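Local coordinates for protein discoidin-2 (Dictyostelium discoideum, PDB 2VM9) that binds galactose and N-acetylgalactosamine as a trimeric, calcium-containing lectin of the slime mould and may take part in forming the spore coat, at residues Ile63-Asp68 against Arg132-His137; Val189-Glu194 against Phe248-Val253. One frame throughout, in Å; residues are numbered along the deposited sequence.

Contact 1: Ile63-Asp68 against Arg132-His137; sequences IVAGSD and RSIAIH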
loop_
_atom_site.group_PDB
_atom_site.type_symbol
_atom_site.label_atom_id
_atom_site.label_comp_id
_atom_site.label_asym_id
_atom_site.label_seq_id
_atom_site.Cartn_x
_atom_site.Cartn_y
_atom_site.Cartn_z
ATOM N N ILE A 63 23.349 1.585 5.750
ATOM C CA ILE A 63 21.991 1.534 6.299
ATOM C C ILE A 63 21.065 1.297 5.117
ATOM O O ILE A 63 21.171 1.983 4.091
ATOM C CB ILE A 63 21.555 2.833 7.013
ATOM C CG1 ILE A 63 22.566 3.275 8.079
ATOM C CG2 ILE A 63 20.129 2.654 7.632
ATOM C CD1 ILE A 63 22.226 4.637 8.663
ATOM N N VAL A 64 20.173 0.327 5.272
ATOM C CA VAL A 64 19.092 0.084 4.322
ATOM C C VAL A 64 17.848 0.767 4.862
ATOM O O VAL A 64 17.555 0.653 6.056
ATOM C CB VAL A 64 18.763 -1.422 4.188
ATOM C CG1 VAL A 64 17.658 -1.621 3.140
ATOM C CG2 VAL A 64 20.006 -2.212 3.842
ATOM N N ALA A 65 17.151 1.486 3.982
ATOM C CA ALA A 65 15.861 2.113 4.294
ATOM C C ALA A 65 14.816 1.495 3.387
ATOM O O ALA A 65 15.019 1.431 2.164
ATOM C CB ALA A 65 15.951 3.592 4.072
ATOM N N GLY A 66 13.715 1.014 3.961
ATOM C CA GLY A 66 12.754 0.317 3.130
ATOM C C GLY A 66 11.313 0.471 3.565
ATOM O O GLY A 66 11.022 0.815 4.729
ATOM N N SER A 67 10.424 0.205 2.615
ATOM C CA SER A 67 9.019 -0.034 2.894
ATOM C C SER A 67 8.404 -0.632 1.623
ATOM O O SER A 67 9.040 -0.640 0.569
ATOM C CB SER A 67 8.318 1.261 3.319
ATOM O OG SER A 67 8.007 2.073 2.199
ATOM N N ASP A 68 7.172 -1.144 1.734
ATOM C CA ASP A 68 6.465 -1.756 0.579
ATOM C C ASP A 68 6.124 -0.838 -0.579
ATOM O O ASP A 68 5.885 -1.316 -1.693
ATOM C CB ASP A 68 5.115 -2.309 1.044
ATOM C CG ASP A 68 5.261 -3.380 2.051
ATOM O OD1 ASP A 68 6.192 -4.187 1.885
ATOM O OD2 ASP A 68 4.449 -3.412 3.009
ATOM N N ARG A 132 11.743 0.574 -3.750
ATOM C CA ARG A 132 11.121 0.187 -2.481
ATOM C C ARG A 132 12.135 0.293 -1.359
ATOM O O ARG A 132 11.785 0.753 -0.295
ATOM C CB ARG A 132 10.529 -1.220 -2.540
ATOM C CG ARG A 132 9.229 -1.263 -3.339
ATOM C CD ARG A 132 8.600 -2.664 -3.274
ATOM N NE ARG A 132 7.235 -2.604 -3.798
ATOM C CZ ARG A 132 6.902 -2.704 -5.082
ATOM N NH1 ARG A 132 7.827 -2.911 -6.007
ATOM N NH2 ARG A 132 5.621 -2.632 -5.438
ATOM N N SER A 133 13.385 -0.097 -1.625
ATOM C CA SER A 133 14.444 0.022 -0.610
ATOM C C SER A 133 15.681 0.669 -1.195
ATOM O O SER A 133 15.964 0.531 -2.393
ATOM C CB SER A 133 14.768 -1.335 0.003
ATOM O OG SER A 133 13.579 -1.911 0.545
ATOM N N ILE A 134 16.402 1.397 -0.357
ATOM C CA ILE A 134 17.591 2.105 -0.814
ATOM C C ILE A 134 18.623 1.972 0.301
ATOM O O ILE A 134 18.240 1.888 1.473
ATOM C CB ILE A 134 17.238 3.587 -1.149
ATOM C CG1 ILE A 134 18.437 4.323 -1.749
ATOM C CG2 ILE A 134 16.702 4.323 0.080
ATOM C CD1 ILE A 134 18.036 5.640 -2.434
ATOM N N ALA A 135 19.908 1.906 -0.040
ATOM C CA ALA A 135 20.934 1.716 1.000
ATOM C C ALA A 135 22.055 2.699 0.737
ATOM O O ALA A 135 22.518 2.819 -0.416
ATOM C CB ALA A 135 21.501 0.281 0.960
ATOM N N ILE A 136 22.492 3.371 1.806
ATOM C CA ILE A 136 23.697 4.185 1.771
ATOM C C ILE A 136 24.871 3.309 2.190
ATOM O O ILE A 136 24.792 2.583 3.198
ATOM C CB ILE A 136 23.539 5.468 2.637
ATOM C CG1 ILE A 136 24.791 6.350 2.530
ATOM C CG2 ILE A 136 23.177 5.125 4.119
ATOM C CD1 ILE A 136 24.583 7.774 3.043
ATOM N N HIS A 137 25.931 3.344 1.376
ATOM C CA HIS A 137 27.112 2.482 1.544
ATOM C C HIS A 137 28.345 3.379 1.687
ATOM O O HIS A 137 28.983 3.722 0.687
ATOM C CB HIS A 137 27.243 1.567 0.315
ATOM C CG HIS A 137 26.378 0.342 0.388
ATOM N ND1 HIS A 137 26.863 -0.884 0.802
ATOM C CD2 HIS A 137 25.065 0.151 0.103
ATOM C CE1 HIS A 137 25.886 -1.783 0.760
ATOM N NE2 HIS A 137 24.785 -1.179 0.343
HETATM O O HOH W 1 3.585 -1.870 -3.485
#

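Contact 2: Val189-Glu194 against Phe248-Val253; sequences VKFPVE and FDYVAV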
loop_
_atom_site.group_PDB
_atom_site.type_symbol
_atom_site.label_atom_id
_atom_site.label_comp_id
_atom_site.label_asym_id
_atom_site.label_seq_id
_atom_site.Cartn_x
_atom_site.Cartn_y
_atom_site.Cartn_z
ATOM N N VAL A 189 -28.566 0.189 -6.528
ATOM C CA VAL A 189 -27.488 -0.754 -6.341
ATOM C C VAL A 189 -26.906 -0.537 -4.946
ATOM O O VAL A 189 -26.595 0.578 -4.563
ATOM C CB VAL A 189 -26.406 -0.571 -7.438
ATOM C CG1 VAL A 189 -25.278 -1.586 -7.278
ATOM C CG2 VAL A 189 -27.051 -0.679 -8.851
ATOM N N LYS A 190 -26.790 -1.612 -4.186
ATOM C CA LYS A 190 -26.137 -1.539 -2.879
ATOM C C LYS A 190 -24.758 -2.164 -3.038
ATOM O O LYS A 190 -24.636 -3.259 -3.592
ATOM C CB LYS A 190 -26.979 -2.302 -1.844
ATOM C CG LYS A 190 -26.456 -2.195 -0.416
ATOM C CD LYS A 190 -27.304 -3.038 0.550
ATOM C CE LYS A 190 -26.407 -3.872 1.480
ATOM N NZ LYS A 190 -25.530 -4.850 0.716
ATOM N N PHE A 191 -23.712 -1.465 -2.588
ATOM C CA PHE A 191 -22.348 -1.997 -2.679
ATOM C C PHE A 191 -22.257 -3.212 -1.757
ATOM O O PHE A 191 -22.895 -3.219 -0.707
ATOM C CB PHE A 191 -21.294 -0.958 -2.261
ATOM C CG PHE A 191 -21.266 0.277 -3.134
ATOM C CD1 PHE A 191 -21.200 0.167 -4.535
ATOM C CD2 PHE A 191 -21.276 1.548 -2.560
ATOM C CE1 PHE A 191 -21.174 1.322 -5.341
ATOM C CE2 PHE A 191 -21.246 2.713 -3.356
ATOM C CZ PHE A 191 -21.196 2.588 -4.761
ATOM N N PRO A 192 -21.489 -4.241 -2.151
ATOM C CA PRO A 192 -21.329 -5.375 -1.224
ATOM C C PRO A 192 -20.953 -4.917 0.195
ATOM O O PRO A 192 -21.501 -5.437 1.175
ATOM C CB PRO A 192 -20.212 -6.186 -1.864
ATOM C CG PRO A 192 -20.398 -5.934 -3.362
ATOM C CD PRO A 192 -20.765 -4.458 -3.418
ATOM N N VAL A 193 -20.065 -3.928 0.301
ATOM C CA VAL A 193 -19.630 -3.374 1.592
ATOM C C VAL A 193 -19.731 -1.860 1.549
ATOM O O VAL A 193 -19.464 -1.258 0.503
ATOM C CB VAL A 193 -18.136 -3.768 1.890
ATOM C CG1 VAL A 193 -17.649 -3.181 3.226
ATOM C CG2 VAL A 193 -17.965 -5.259 1.883
ATOM N N GLU A 194 -20.101 -1.230 2.665
ATOM C CA GLU A 194 -20.188 0.227 2.705
ATOM C C GLU A 194 -18.790 0.850 2.666
ATOM O O GLU A 194 -17.881 0.413 3.388
ATOM C CB GLU A 194 -20.975 0.724 3.927
ATOM C CG GLU A 194 -21.127 2.236 3.971
ATOM C CD GLU A 194 -21.969 2.753 5.136
ATOM O OE1 GLU A 194 -22.433 1.950 5.971
ATOM O OE2 GLU A 194 -22.192 3.975 5.185
ATOM N N PHE A 248 -25.374 -3.027 -17.381
ATOM C CA PHE A 248 -24.068 -2.381 -17.183
ATOM C C PHE A 248 -23.226 -3.123 -16.157
ATOM O O PHE A 248 -23.746 -3.587 -15.129
ATOM C CB PHE A 248 -24.244 -0.938 -16.696
ATOM C CG PHE A 248 -24.844 -0.018 -17.735
ATOM C CD1 PHE A 248 -24.011 0.692 -18.605
ATOM C CD2 PHE A 248 -26.226 0.105 -17.859
ATOM C CE1 PHE A 248 -24.549 1.537 -19.600
ATOM C CE2 PHE A 248 -26.796 0.961 -18.843
ATOM C CZ PHE A 248 -25.960 1.654 -19.724
ATOM N N ASP A 249 -21.915 -3.178 -16.404
ATOM C CA ASP A 249 -20.990 -3.445 -15.303
ATOM C C ASP A 249 -20.638 -2.089 -14.705
ATOM O O ASP A 249 -20.529 -1.086 -15.423
ATOM C CB ASP A 249 -19.723 -4.128 -15.805
ATOM C CG ASP A 249 -19.835 -5.656 -15.792
ATOM O OD1 ASP A 249 -20.813 -6.189 -15.199
ATOM O OD2 ASP A 249 -18.955 -6.316 -16.382
ATOM N N TYR A 250 -20.451 -2.051 -13.396
ATOM C CA TYR A 250 -19.955 -0.827 -12.775
ATOM C C TYR A 250 -18.664 -1.082 -12.008
ATOM O O TYR A 250 -18.417 -2.202 -11.526
ATOM C CB TYR A 250 -21.003 -0.200 -11.852
ATOM C CG TYR A 250 -21.175 -0.906 -10.507
ATOM C CD1 TYR A 250 -20.291 -0.640 -9.433
ATOM C CD2 TYR A 250 -22.211 -1.816 -10.302
ATOM C CE1 TYR A 250 -20.438 -1.278 -8.203
ATOM C CE2 TYR A 250 -22.379 -2.470 -9.050
ATOM C CZ TYR A 250 -21.487 -2.175 -8.010
ATOM O OH TYR A 250 -21.624 -2.801 -6.785
ATOM N N VAL A 251 -17.862 -0.026 -11.896
ATOM C CA VAL A 251 -16.628 -0.058 -11.109
ATOM C C VAL A 251 -16.705 1.176 -10.206
ATOM O O VAL A 251 -16.696 2.301 -10.695
ATOM C CB VAL A 251 -15.367 -0.039 -12.007
ATOM C CG1 VAL A 251 -14.082 -0.005 -11.146
ATOM C CG2 VAL A 251 -15.333 -1.288 -12.959
ATOM N N ALA A 252 -16.889 0.939 -8.905
ATOM C CA ALA A 252 -16.959 2.017 -7.930
ATOM C C ALA A 252 -15.563 2.162 -7.335
ATOM O O ALA A 252 -14.980 1.165 -6.875
ATOM C CB ALA A 252 -17.948 1.691 -6.863
ATOM N N VAL A 253 -15.040 3.382 -7.367
ATOM C CA VAL A 253 -13.660 3.632 -6.942
ATOM C C VAL A 253 -13.652 4.679 -5.836
ATOM O O VAL A 253 -14.196 5.768 -5.988
ATOM C CB VAL A 253 -12.755 4.116 -8.112
ATOM C CG1 VAL A 253 -11.305 4.287 -7.633
ATOM C CG2 VAL A 253 -12.806 3.136 -9.299
HETATM O O HOH W 2 -23.507 -4.631 -6.441
#

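Contact 1: Ile63-Asp68 against Arg132-His137
R132 ends an otherwise regular antiparallel pairing by sending its side chain along the partner strand: NE donates to D68 O at 2.8 Å, approaching from above the carbonyl plane, with an N-H...O angle of 142°. The arm is extended from CG to NE, long enough to pass S67. A water joins R132 NH2 to the same D68 O, and NH1 bonds L97 O. On the strand's other edge R132 and S133 both face T96 of strand 87-96, a classic beta bulge.

A65 and I134 form a hydrogen-bonded pair, the bond from A65 N to I134 O being 2.8 Å long and almost straight at 177°. I63 and I136 form a second, with both bonds more bent, at 144°. These apolar side chains suit the face turned to W149 and L151 of the opposing sheet; I63 CB meets I136 CG2 at 4.0 Å. On the other face V64 CG2 touches A135 CB at 4.1 Å, while G66, without a side chain, lets S133 OG come within 3.5 Å of its CA. S133 OG bonds N13 O of the second subunit.

The chemistry implies a five-stranded antiparallel sheet of the F5/8 type C (discoidin) beta-sandwich, apolar inside and meeting another subunit outside.

Contact 2: Val189-Glu194 against Phe248-Val253
V189, the first residue to touch, sets CG1 against the Y250 ring, 3.5 Å from CE2; the valine and the tyrosine run alongside each other, pointing opposite ways. With CG1 anti to the backbone N (chi1 -178°), it is this methyl that takes the touching position, and a branched, apolar valine suits a place facing an aromatic ring. K190 turns its side chain away, as befits a charged residue at the surface, but its carbonyl weakly accepts from a water that lies 2.6 Å from Y250 OH, in the plane of the tyrosine ring. The water thus lets the buried phenol keep a polar partner at the margin of the apolar contact.

F191 follows and reaches inward. Its ring edge meets Y250, with F191 CE1 3.9 Å from Y250 CE1 and F191 CD1 3.7 Å from Y250 OH. Beyond it, F191 CE1 lies 3.6 Å from A252 CB, where a small methyl lets the phenyl ring come close to the strand. P192, in the loop after the strand, points against the tyrosine, its CD 3.8 Å from Y250 OH.

Strands 183-190 and 243-254 belong to two three-stranded antiparallel sheets of the H-type lectin domain, joined here by side chains rather than backbone bonds. F231 of strand 230-237 meets Y250 edge-to-face, I203 of strand 200-211 also touches Y250, and V169 of strand 163-170 packs on V189.

Contact 1 is buried in the N-terminal beta-sandwich region and joins neighbouring strands within one sheet; contact 2 is partly buried in the lectin-like region and spans two sheets. That difference sets the chemistry: main-chain hydrogen bonds dominate between 63-68 and 132-137, whereas 189-194 and 248-253 share none directly and rely on aromatic and aliphatic packing. Each also has a bridging water, though in contact 2 its bond to K190 O is weak. They hold no strand in common, and their centres lie 38 Å apart, on opposite sides of the chain's centre. Residues that touch across contact 1 also meet neighbouring subunits; in contact 2 other residues of the same segments, such as D249 and E194, do so.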